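Local coordinates for sperm-specific class P protein 19 (Caenorhabditis elegans, PDB 1ROW) that is of unestablished function but, as a sperm-specific relative of major sperm protein with an immunoglobulin-like fold, probably has a structural role in sperm cells, at residues A28-F33 against A79-D84; C10-A15 against I62-G67; L3-P8 against V101-S106; V32-S37 against A46-F51. All coordinates share one frame; numbering follows the deposited sequence.

How the interactions relate
All four contacts belong to one beta sandwich of the MSP family and are pairing, packing and hydrogen bonding within that fold. Interactions 1 and 4 share Val32 and Phe33: strand 31-37 pairs with strand 70-80 on one edge and strand 43-52 on the other, and the two centres lie 13 Å apart. Interactions 2 and 3, centres 15 Å apart, meet where Cys10 N lies 2.8 Å from Pro104 O, as strand 10-13 runs beside strand 99-108. Interaction 1 also touches interaction 3, with Ile31 CD1 3.4 Å from Leu3 CD1. Interactions 1 and 2 stand on opposite sides of the chain's centre, 31 Å apart between centres.

Interaction 1. Residues A28-F33 against A79-D84; sequences AEKIVF and ASAPAD
Val32 and Ala79 form an antiparallel hydrogen-bonded pair where strands 31-37 and 70-80 run side by side in the immunoglobulin-like beta sandwich of the MSP domain. Val32 N gives an almost straight bond (175°) to Ala79 O at 2.8 Å, and Ala79 N returns one to Val32 O at 2.9 Å. Their side chains leave on the same face, with Val32 CG1 4.0 Å from Ala79 CB. Because CG1 sits between the backbone N and the carbonyl carbon (chi1 64°), this methyl also packs on Ala79 O.

Further along, Ala81 N bonds to Lys30 O at 2.9 Å, coming from above the carbonyl plane. The small Ala81 CB then rests against the aliphatic stem of Lys30, 3.6 Å from its CG; a long, flexible lysine suits this border, since its methylenes can pack on the alanine. NZ remains 6.4 Å from Asp84 OD2, too far for a salt bridge.

In the next shell, Ala88 and Phe92 of helix 88-92 pack on Val32, and Asn25 ND2 bonds to Glu29 O. At the exposed end, Ser80 OG is modelled as a donor to Glu29 OE1, at a doubtfully short 2.4 Å.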
loop_
_atom_site.group_PDB
_atom_site.type_symbol
_atom_site.label_atom_id
_atom_site.label_comp_id
_atom_site.label_asym_id
_atom_site.label_seq_id
_atom_site.Cartn_x
_atom_site.Cartn_y
_atom_site.Cartn_z
ATOM N N ALA A 28 -18.511 -3.678 -2.528
ATOM C CA ALA A 28 -19.121 -4.817 -3.210
ATOM C C ALA A 28 -18.482 -5.189 -4.541
ATOM O O ALA A 28 -19.061 -5.954 -5.313
ATOM C CB ALA A 28 -20.604 -4.557 -3.410
ATOM N N GLU A 29 -17.300 -4.645 -4.812
ATOM C CA GLU A 29 -16.585 -4.961 -6.048
ATOM C C GLU A 29 -15.098 -5.116 -5.749
ATOM O O GLU A 29 -14.589 -4.559 -4.781
ATOM C CB GLU A 29 -16.803 -3.868 -7.113
ATOM C CG GLU A 29 -16.183 -2.506 -6.794
ATOM C CD GLU A 29 -16.376 -1.494 -7.923
ATOM O OE1 GLU A 29 -16.132 -1.851 -9.094
ATOM O OE2 GLU A 29 -16.764 -0.341 -7.639
ATOM N N LYS A 30 -14.407 -5.899 -6.569
ATOM C CA LYS A 30 -12.979 -6.110 -6.387
ATOM C C LYS A 30 -12.267 -4.799 -6.678
ATOM O O LYS A 30 -12.697 -4.027 -7.533
ATOM C CB LYS A 30 -12.480 -7.189 -7.350
ATOM C CG LYS A 30 -11.001 -7.536 -7.218
ATOM C CD LYS A 30 -10.576 -8.576 -8.267
ATOM C CE LYS A 30 -11.394 -9.861 -8.145
ATOM N NZ LYS A 30 -11.125 -10.818 -9.259
ATOM N N ILE A 31 -11.186 -4.533 -5.958
ATOM C CA ILE A 31 -10.429 -3.316 -6.203
ATOM C C ILE A 31 -9.006 -3.665 -6.616
ATOM O O ILE A 31 -8.465 -4.697 -6.221
ATOM C CB ILE A 31 -10.374 -2.407 -4.952
ATOM C CG1 ILE A 31 -9.733 -3.162 -3.790
ATOM C CG2 ILE A 31 -11.776 -1.923 -4.596
ATOM C CD1 ILE A 31 -9.743 -2.405 -2.473
ATOM N N VAL A 32 -8.425 -2.805 -7.444
ATOM C CA VAL A 32 -7.054 -2.966 -7.900
ATOM C C VAL A 32 -6.321 -1.796 -7.243
ATOM O O VAL A 32 -6.897 -0.717 -7.096
ATOM C CB VAL A 32 -6.953 -2.850 -9.448
ATOM C CG1 VAL A 32 -7.345 -1.455 -9.899
ATOM C CG2 VAL A 32 -5.547 -3.180 -9.910
ATOM N N PHE A 33 -5.072 -2.004 -6.834
ATOM C CA PHE A 33 -4.314 -0.932 -6.198
ATOM C C PHE A 33 -2.850 -0.916 -6.638
ATOM O O PHE A 33 -2.320 -1.929 -7.098
ATOM C CB PHE A 33 -4.387 -1.071 -4.670
ATOM C CG PHE A 33 -3.644 -2.263 -4.127
ATOM C CD1 PHE A 33 -2.258 -2.229 -3.968
ATOM C CD2 PHE A 33 -4.323 -3.422 -3.778
ATOM C CE1 PHE A 33 -1.564 -3.331 -3.469
ATOM C CE2 PHE A 33 -3.637 -4.535 -3.276
ATOM C CZ PHE A 33 -2.255 -4.487 -3.122
ATOM N N ALA A 79 -8.618 1.590 -7.664
ATOM C CA ALA A 79 -9.714 1.720 -8.607
ATOM C C ALA A 79 -10.478 0.415 -8.722
ATOM O O ALA A 79 -10.032 -0.636 -8.261
ATOM C CB ALA A 79 -9.182 2.123 -9.986
ATOM N N SER A 80 -11.639 0.492 -9.356
ATOM C CA SER A 80 -12.458 -0.681 -9.568
ATOM C C SER A 80 -11.644 -1.664 -10.400
ATOM O O SER A 80 -11.020 -1.281 -11.388
ATOM C CB SER A 80 -13.727 -0.288 -10.321
ATOM O OG SER A 80 -14.416 -1.438 -10.770
ATOM N N ALA A 81 -11.639 -2.929 -9.994
ATOM C CA ALA A 81 -10.902 -3.948 -10.729
ATOM C C ALA A 81 -11.660 -4.282 -12.007
ATOM O O ALA A 81 -12.849 -4.606 -11.969
ATOM C CB ALA A 81 -10.737 -5.187 -9.879
ATOM N N PRO A 82 -10.979 -4.209 -13.159
ATOM C CA PRO A 82 -11.639 -4.512 -14.430
ATOM C C PRO A 82 -12.011 -5.975 -14.709
ATOM O O PRO A 82 -11.330 -6.912 -14.290
ATOM C CB PRO A 82 -10.666 -3.944 -15.463
ATOM C CG PRO A 82 -9.344 -4.111 -14.799
ATOM C CD PRO A 82 -9.640 -3.641 -13.391
ATOM N N ALA A 83 -13.120 -6.123 -15.428
ATOM C CA ALA A 83 -13.700 -7.394 -15.858
ATOM C C ALA A 83 -13.137 -8.666 -15.238
ATOM O O ALA A 83 -13.617 -9.131 -14.203
ATOM C CB ALA A 83 -13.629 -7.489 -17.390
ATOM N N ASP A 84 -12.116 -9.227 -15.869
ATOM C CA ASP A 84 -11.515 -10.464 -15.378
ATOM C C ASP A 84 -10.005 -10.385 -15.193
ATOM O O ASP A 84 -9.306 -11.359 -15.457
ATOM C CB ASP A 84 -11.821 -11.606 -16.346
ATOM C CG ASP A 84 -13.194 -12.198 -16.140
ATOM O OD1 ASP A 84 -13.837 -12.552 -17.146
ATOM O OD2 ASP A 84 -13.632 -12.331 -14.977
#

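Interaction 2. Residues C10-A15 against I62-G67; sequences CTVPAA and ITRTAG
Arg64 reaching the carbonyl of Ala14 makes this a side-chain-to-backbone contact, set at one end of the immunoglobulin-like sandwich, where strands 10-13 and 56-64 face each other without pairing. The axes of 10-13 and 62-64 approach to 8.4 Å and run in similar directions, 29° apart, so side chains must fill the gap.

Arginine suits the place because it is long enough to cross it and carries several N-H groups. Its CG is anti to the backbone N (chi1 158°), and a bend at chi2 (89°) swings the guanidinium toward Ala14, whose O lies at the group's edge, near its plane. NE and NH2 both donate to that one oxygen, at 3.1 and 3.0 Å: NH2 meets a lone pair in the carbonyl plane, whereas NE approaches from above the plane. Gly67 N adds a third bond to Ala14 O at 3.1 Å. Three donors thus hold one carbonyl oxygen, and NH2 also bonds to Ala68 O, which fixes the rotation of the guanidinium and draws in the loop after strand 56-64.

Most of the remainder is apolar. Val12 CG2 lies 3.9 Å from Arg64 CG, covering the stem of the arginine, and Tyr43 touches both residues. Deeper in, Ile62 CD1 is 4.0 Å from Cys10 SG, with Met105 beside them. Out at the surface, the methyl of Ala66 meets a backbone oxygen instead, its CB 3.3 Å from Ala15 O.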
loop_
_atom_site.group_PDB
_atom_site.type_symbol
_atom_site.label_atom_id
_atom_site.label_comp_id
_atom_site.label_asym_id
_atom_site.label_seq_id
_atom_site.Cartn_x
_atom_site.Cartn_y
_atom_site.Cartn_z
ATOM N N CYS A 10 1.954 4.044 10.027
ATOM C CA CYS A 10 3.134 3.209 10.241
ATOM C C CYS A 10 4.184 3.902 11.106
ATOM O O CYS A 10 4.459 5.088 10.929
ATOM C CB CYS A 10 3.763 2.839 8.891
ATOM S SG CYS A 10 5.452 2.161 9.002
ATOM N N THR A 11 4.768 3.164 12.048
ATOM C CA THR A 11 5.816 3.712 12.916
ATOM C C THR A 11 6.902 2.654 13.046
ATOM O O THR A 11 6.679 1.594 13.627
ATOM C CB THR A 11 5.292 4.051 14.336
ATOM O OG1 THR A 11 4.817 2.855 14.971
ATOM C CG2 THR A 11 4.169 5.075 14.266
ATOM N N VAL A 12 8.080 2.934 12.504
ATOM C CA VAL A 12 9.172 1.972 12.561
ATOM C C VAL A 12 10.463 2.568 13.092
ATOM O O VAL A 12 10.648 3.784 13.096
ATOM C CB VAL A 12 9.481 1.403 11.169
ATOM C CG1 VAL A 12 8.335 0.519 10.691
ATOM C CG2 VAL A 12 9.725 2.553 10.193
ATOM N N PRO A 13 11.374 1.712 13.568
ATOM C CA PRO A 13 12.641 2.240 14.074
ATOM C C PRO A 13 13.432 2.751 12.861
ATOM O O PRO A 13 13.482 2.088 11.824
ATOM C CB PRO A 13 13.295 1.019 14.715
ATOM C CG PRO A 13 12.098 0.152 15.121
ATOM C CD PRO A 13 11.214 0.285 13.907
ATOM N N ALA A 14 14.026 3.932 12.993
ATOM C CA ALA A 14 14.803 4.524 11.916
ATOM C C ALA A 14 15.972 3.632 11.519
ATOM O O ALA A 14 16.381 3.614 10.358
ATOM C CB ALA A 14 15.314 5.897 12.336
ATOM N N ALA A 15 16.507 2.888 12.486
ATOM C CA ALA A 15 17.631 1.992 12.228
ATOM C C ALA A 15 17.240 0.742 11.440
ATOM O O ALA A 15 18.104 0.043 10.916
ATOM C CB ALA A 15 18.296 1.586 13.545
ATOM N N ILE A 62 5.745 -3.389 4.822
ATOM C CA ILE A 62 6.647 -2.257 4.698
ATOM C C ILE A 62 7.945 -2.658 5.382
ATOM O O ILE A 62 7.964 -2.905 6.596
ATOM C CB ILE A 62 6.100 -1.004 5.431
ATOM C CG1 ILE A 62 4.768 -0.567 4.830
ATOM C CG2 ILE A 62 7.097 0.142 5.331
ATOM C CD1 ILE A 62 4.086 0.531 5.641
ATOM N N THR A 63 9.020 -2.752 4.607
ATOM C CA THR A 63 10.323 -3.088 5.162
ATOM C C THR A 63 11.159 -1.817 5.186
ATOM O O THR A 63 11.282 -1.124 4.164
ATOM C CB THR A 63 11.067 -4.150 4.316
ATOM O OG1 THR A 63 10.246 -5.311 4.166
ATOM C CG2 THR A 63 12.367 -4.556 5.001
ATOM N N ARG A 64 11.729 -1.511 6.352
ATOM C CA ARG A 64 12.562 -0.317 6.530
ATOM C C ARG A 64 14.030 -0.637 6.807
ATOM O O ARG A 64 14.337 -1.458 7.676
ATOM C CB ARG A 64 12.017 0.528 7.690
ATOM C CG ARG A 64 13.033 1.481 8.330
ATOM C CD ARG A 64 13.055 2.841 7.654
ATOM N NE ARG A 64 14.117 3.692 8.181
ATOM C CZ ARG A 64 14.215 4.999 7.958
ATOM N NH1 ARG A 64 13.303 5.619 7.213
ATOM N NH2 ARG A 64 15.230 5.687 8.479
ATOM N N THR A 65 14.936 0.021 6.078
ATOM C CA THR A 65 16.362 -0.169 6.298
ATOM C C THR A 65 16.899 1.055 7.025
ATOM O O THR A 65 16.194 2.053 7.178
ATOM C CB THR A 65 17.155 -0.400 4.980
ATOM O OG1 THR A 65 16.880 0.650 4.043
ATOM C CG2 THR A 65 16.795 -1.758 4.380
ATOM N N ALA A 66 18.144 0.972 7.476
ATOM C CA ALA A 66 18.769 2.041 8.246
ATOM C C ALA A 66 18.906 3.382 7.542
ATOM O O ALA A 66 19.378 3.464 6.408
ATOM C CB ALA A 66 20.132 1.577 8.756
ATOM N N GLY A 67 18.494 4.430 8.250
ATOM C CA GLY A 67 18.566 5.783 7.731
ATOM C C GLY A 67 18.208 6.783 8.816
ATOM O O GLY A 67 17.948 6.405 9.954
#

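Interaction 3. Residues L3-P8 against V101-S106; sequences LTADPP and VTIPMS
Ala5 and Ile103 meet across the seam of the immunoglobulin-like sandwich where the first strand lies opposite strand 99-108. No hydrogen bond joins the two segments. Strand 4-6 pairs instead with strand 17-25, through Thr4 with Val24 and Asp6 with Lys22, while Val101 and Ile103 bond to Val76 and Leu74 of strand 70-80; van der Waals contacts, several of them to backbone oxygens, close the seam.

The tight part centres on Ile103. With CG1 anti to the carbonyl carbon (chi1 -65°) and the chain extended beyond it, CD1 reaches the methyl of Ala5 at 3.6 Å. The other branch, CG2, turns to the backbone of Pro8 and lies 3.7 Å from its O. A branched residue suits the site because its two arms serve two separate partners, while an alanine at position 5 is small enough to admit the tip of one. Replacing Ile103 by an alanine would remove both arms and would probably open a gap between the Ala5 methyl and the backbone of Pro8.

Toward Leu3 the contact loosens. Val101 CG1 comes no nearer than 4.0 Å to Leu3 O, and Leu3 CD2 stays 4.5 Å from Val101 CG2. On the solvent side, Thr4 and Asp6, both exposed, direct their CB atoms away from the seam. Past Asp6 a cis peptide leads into Pro7, yet the chain then swings across toward strand 99-108 and packs closely again, Pro8 O standing 3.4 Å from Pro104 CD.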
loop_
_atom_site.group_PDB
_atom_site.type_symbol
_atom_site.label_atom_id
_atom_site.label_comp_id
_atom_site.label_asym_id
_atom_site.label_seq_id
_atom_site.Cartn_x
_atom_site.Cartn_y
_atom_site.Cartn_z
ATOM N N LEU A 3 -12.438 1.335 1.386
ATOM C CA LEU A 3 -11.041 0.813 1.453
ATOM C C LEU A 3 -10.280 1.366 2.652
ATOM O O LEU A 3 -10.003 2.558 2.724
ATOM C CB LEU A 3 -10.279 1.170 0.180
ATOM C CG LEU A 3 -8.827 0.691 0.149
ATOM C CD1 LEU A 3 -8.769 -0.807 0.393
ATOM C CD2 LEU A 3 -8.214 1.040 -1.194
ATOM N N THR A 4 -9.932 0.490 3.586
ATOM C CA THR A 4 -9.204 0.908 4.770
ATOM C C THR A 4 -7.871 0.177 4.901
ATOM O O THR A 4 -7.601 -0.787 4.195
ATOM C CB THR A 4 -10.036 0.651 6.048
ATOM O OG1 THR A 4 -10.415 -0.727 6.101
ATOM C CG2 THR A 4 -11.293 1.501 6.050
ATOM N N ALA A 5 -7.031 0.663 5.806
ATOM C CA ALA A 5 -5.742 0.047 6.068
ATOM C C ALA A 5 -5.630 -0.078 7.579
ATOM O O ALA A 5 -5.772 0.905 8.307
ATOM C CB ALA A 5 -4.617 0.903 5.526
ATOM N N ASP A 6 -5.390 -1.298 8.040
ATOM C CA ASP A 6 -5.262 -1.580 9.460
ATOM C C ASP A 6 -3.857 -2.088 9.766
ATOM O O ASP A 6 -3.503 -3.203 9.391
ATOM C CB ASP A 6 -6.300 -2.625 9.867
ATOM C CG ASP A 6 -6.122 -3.098 11.295
ATOM O OD1 ASP A 6 -6.087 -2.245 12.209
ATOM O OD2 ASP A 6 -6.021 -4.327 11.496
ATOM N N PRO A 7 -3.037 -1.273 10.448
ATOM C CA PRO A 7 -3.318 0.075 10.951
ATOM C C PRO A 7 -3.218 1.115 9.848
ATOM O O PRO A 7 -2.602 0.876 8.808
ATOM C CB PRO A 7 -2.226 0.305 12.000
ATOM C CG PRO A 7 -1.599 -1.026 12.206
ATOM C CD PRO A 7 -1.691 -1.676 10.856
ATOM N N PRO A 8 -3.810 2.293 10.079
ATOM C CA PRO A 8 -3.836 3.431 9.160
ATOM C C PRO A 8 -2.557 4.271 9.184
ATOM O O PRO A 8 -2.406 5.196 8.390
ATOM C CB PRO A 8 -5.044 4.218 9.645
ATOM C CG PRO A 8 -4.944 4.035 11.128
ATOM C CD PRO A 8 -4.678 2.551 11.244
ATOM N N VAL A 101 -5.511 6.529 -0.700
ATOM C CA VAL A 101 -5.477 6.568 0.755
ATOM C C VAL A 101 -4.001 6.653 1.115
ATOM O O VAL A 101 -3.171 5.946 0.542
ATOM C CB VAL A 101 -6.096 5.310 1.408
ATOM C CG1 VAL A 101 -7.597 5.310 1.205
ATOM C CG2 VAL A 101 -5.478 4.060 0.828
ATOM N N THR A 102 -3.672 7.536 2.048
ATOM C CA THR A 102 -2.288 7.718 2.450
ATOM C C THR A 102 -2.021 7.205 3.855
ATOM O O THR A 102 -2.764 7.502 4.794
ATOM C CB THR A 102 -1.895 9.199 2.363
ATOM O OG1 THR A 102 -2.028 9.638 1.004
ATOM C CG2 THR A 102 -0.459 9.407 2.818
ATOM N N ILE A 103 -0.964 6.408 3.970
ATOM C CA ILE A 103 -0.539 5.831 5.237
ATOM C C ILE A 103 0.764 6.538 5.590
ATOM O O ILE A 103 1.760 6.419 4.864
ATOM C CB ILE A 103 -0.250 4.311 5.105
ATOM C CG1 ILE A 103 -1.534 3.557 4.762
ATOM C CG2 ILE A 103 0.354 3.770 6.396
ATOM C CD1 ILE A 103 -1.332 2.064 4.618
ATOM N N PRO A 104 0.768 7.322 6.680
ATOM C CA PRO A 104 2.027 7.993 7.016
ATOM C C PRO A 104 3.031 6.989 7.583
ATOM O O PRO A 104 2.653 6.011 8.230
ATOM C CB PRO A 104 1.595 9.046 8.039
ATOM C CG PRO A 104 0.419 8.406 8.712
ATOM C CD PRO A 104 -0.331 7.788 7.542
ATOM N N MET A 105 4.308 7.215 7.316
ATOM C CA MET A 105 5.344 6.326 7.821
ATOM C C MET A 105 6.304 7.148 8.669
ATOM O O MET A 105 6.993 8.029 8.162
ATOM C CB MET A 105 6.107 5.669 6.669
ATOM C CG MET A 105 5.253 4.845 5.726
ATOM S SD MET A 105 6.295 4.043 4.495
ATOM C CE MET A 105 5.286 2.769 3.953
ATOM N N SER A 106 6.339 6.862 9.967
ATOM C CA SER A 106 7.218 7.584 10.879
ATOM C C SER A 106 8.411 6.738 11.308
ATOM O O SER A 106 8.259 5.785 12.068
ATOM C CB SER A 106 6.448 8.012 12.129
ATOM O OG SER A 106 5.408 8.910 11.805
#

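Interaction 4. Residues V32-S37 against A46-F51; sequences VFKIKS and APVFGF
Phe33 and Gly50 exchange two backbone hydrogen bonds as an antiparallel pair: Phe33 N to Gly50 O at 3.0 Å and Gly50 N to Phe33 O at 3.2 Å. Ile35 N adds a third, to Val48 O at 2.8 Å.

The aromatic contact builds on this pairing. A chi1 of 69° folds the Phe33 ring across the neighbouring strand and over the glycine, and Gly50 CA makes a CH-pi contact 3.8 Å from the ring centroid. Glycine suits the spot, since a CB there would fall 2.5 Å from Phe33 CZ. With a serine in place of Phe33, the backbone of Gly50 would probably be left uncovered and Pro47 CG, now at the ring's edge, without this apolar neighbour.

These segments belong to a beta hairpin of the immunoglobulin-like sandwich. Strand 43-52 is broken near Pro47, which follows a cis peptide: Ala46 bonds to Val61 of strand 56-64, whereas Gly50 pairs with strand 31-37, consistent with a change of partner at the break.

On the face bearing Lys34 and Phe49, the two side chains run alongside each other. Lysine methylenes suit an aromatic neighbour at a partly exposed place; Lys34 CE lies 3.4 Å from Phe49 CZ. On the same face Val32 CG2 meets Phe51 CE1 at 4.0 Å. Ile35 CD1 rests 3.7 Å from Pro47 O, a buried oxygen with no hydrogen-bond partner in the model.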
loop_
_atom_site.group_PDB
_atom_site.type_symbol
_atom_site.label_atom_id
_atom_site.label_comp_id
_atom_site.label_asym_id
_atom_site.label_seq_id
_atom_site.Cartn_x
_atom_site.Cartn_y
_atom_site.Cartn_z
ATOM N N VAL A 32 -8.425 -2.805 -7.444
ATOM C CA VAL A 32 -7.054 -2.966 -7.900
ATOM C C VAL A 32 -6.321 -1.796 -7.243
ATOM O O VAL A 32 -6.897 -0.717 -7.096
ATOM C CB VAL A 32 -6.953 -2.850 -9.448
ATOM C CG1 VAL A 32 -7.345 -1.455 -9.899
ATOM C CG2 VAL A 32 -5.547 -3.180 -9.910
ATOM N N PHE A 33 -5.072 -2.004 -6.834
ATOM C CA PHE A 33 -4.314 -0.932 -6.198
ATOM C C PHE A 33 -2.850 -0.916 -6.638
ATOM O O PHE A 33 -2.320 -1.929 -7.098
ATOM C CB PHE A 33 -4.387 -1.071 -4.670
ATOM C CG PHE A 33 -3.644 -2.263 -4.127
ATOM C CD1 PHE A 33 -2.258 -2.229 -3.968
ATOM C CD2 PHE A 33 -4.323 -3.422 -3.778
ATOM C CE1 PHE A 33 -1.564 -3.331 -3.469
ATOM C CE2 PHE A 33 -3.637 -4.535 -3.276
ATOM C CZ PHE A 33 -2.255 -4.487 -3.122
ATOM N N LYS A 34 -2.223 0.250 -6.499
ATOM C CA LYS A 34 -0.814 0.456 -6.825
ATOM C C LYS A 34 -0.235 1.336 -5.721
ATOM O O LYS A 34 -0.808 2.369 -5.378
ATOM C CB LYS A 34 -0.644 1.170 -8.167
ATOM C CG LYS A 34 0.819 1.425 -8.496
ATOM C CD LYS A 34 1.005 2.236 -9.775
ATOM C CE LYS A 34 2.475 2.260 -10.176
ATOM N NZ LYS A 34 3.369 2.704 -9.061
ATOM N N ILE A 35 0.911 0.949 -5.184
ATOM C CA ILE A 35 1.495 1.711 -4.093
ATOM C C ILE A 35 2.783 2.440 -4.434
ATOM O O ILE A 35 3.684 1.877 -5.038
ATOM C CB ILE A 35 1.756 0.795 -2.882
ATOM C CG1 ILE A 35 0.471 0.042 -2.532
ATOM C CG2 ILE A 35 2.241 1.616 -1.702
ATOM C CD1 ILE A 35 0.575 -0.853 -1.317
ATOM N N LYS A 36 2.850 3.703 -4.034
ATOM C CA LYS A 36 4.033 4.522 -4.255
ATOM C C LYS A 36 4.485 5.095 -2.913
ATOM O O LYS A 36 3.671 5.574 -2.128
ATOM C CB LYS A 36 3.735 5.658 -5.236
ATOM C CG LYS A 36 3.988 5.302 -6.697
ATOM C CD LYS A 36 4.208 6.562 -7.536
ATOM C CE LYS A 36 4.708 6.227 -8.939
ATOM N NZ LYS A 36 5.062 7.453 -9.721
ATOM N N SER A 37 5.786 5.024 -2.658
ATOM C CA SER A 37 6.375 5.524 -1.421
ATOM C C SER A 37 7.095 6.846 -1.663
ATOM O O SER A 37 7.731 7.029 -2.699
ATOM C CB SER A 37 7.377 4.501 -0.867
ATOM O OG SER A 37 8.166 5.063 0.173
ATOM N N ALA A 46 6.073 -4.460 -0.248
ATOM C CA ALA A 46 5.658 -5.724 -0.839
ATOM C C ALA A 46 4.217 -6.060 -0.473
ATOM O O ALA A 46 3.903 -6.284 0.695
ATOM C CB ALA A 46 6.586 -6.838 -0.367
ATOM N N PRO A 47 3.321 -6.110 -1.470
ATOM C CA PRO A 47 3.571 -5.869 -2.900
ATOM C C PRO A 47 3.275 -4.423 -3.315
ATOM O O PRO A 47 2.687 -3.656 -2.554
ATOM C CB PRO A 47 2.621 -6.847 -3.568
ATOM C CG PRO A 47 1.404 -6.732 -2.676
ATOM C CD PRO A 47 2.011 -6.762 -1.276
ATOM N N VAL A 48 3.682 -4.056 -4.525
ATOM C CA VAL A 48 3.439 -2.709 -5.029
ATOM C C VAL A 48 2.118 -2.691 -5.799
ATOM O O VAL A 48 1.436 -1.667 -5.855
ATOM C CB VAL A 48 4.598 -2.234 -5.952
ATOM C CG1 VAL A 48 4.831 -3.238 -7.051
ATOM C CG2 VAL A 48 4.271 -0.873 -6.549
ATOM N N PHE A 49 1.766 -3.827 -6.394
ATOM C CA PHE A 49 0.510 -3.960 -7.138
ATOM C C PHE A 49 -0.290 -5.115 -6.556
ATOM O O PHE A 49 0.282 -6.063 -6.016
ATOM C CB PHE A 49 0.751 -4.274 -8.616
ATOM C CG PHE A 49 1.310 -3.133 -9.409
ATOM C CD1 PHE A 49 2.682 -2.938 -9.503
ATOM C CD2 PHE A 49 0.461 -2.265 -10.087
ATOM C CE1 PHE A 49 3.205 -1.892 -10.268
ATOM C CE2 PHE A 49 0.970 -1.215 -10.854
ATOM C CZ PHE A 49 2.346 -1.031 -10.944
ATOM N N GLY A 50 -1.610 -5.050 -6.681
ATOM C CA GLY A 50 -2.426 -6.134 -6.168
ATOM C C GLY A 50 -3.919 -5.910 -6.257
ATOM O O GLY A 50 -4.380 -4.885 -6.753
ATOM N N PHE A 51 -4.669 -6.891 -5.766
ATOM C CA PHE A 51 -6.126 -6.846 -5.755
ATOM C C PHE A 51 -6.616 -7.013 -4.321
ATOM O O PHE A 51 -5.898 -7.529 -3.468
ATOM C CB PHE A 51 -6.711 -8.014 -6.559
ATOM C CG PHE A 51 -6.377 -7.992 -8.023
ATOM C CD1 PHE A 51 -6.906 -7.014 -8.859
ATOM C CD2 PHE A 51 -5.578 -8.988 -8.577
ATOM C CE1 PHE A 51 -6.648 -7.030 -10.228
ATOM C CE2 PHE A 51 -5.314 -9.015 -9.948
ATOM C CZ PHE A 51 -5.851 -8.035 -10.774
#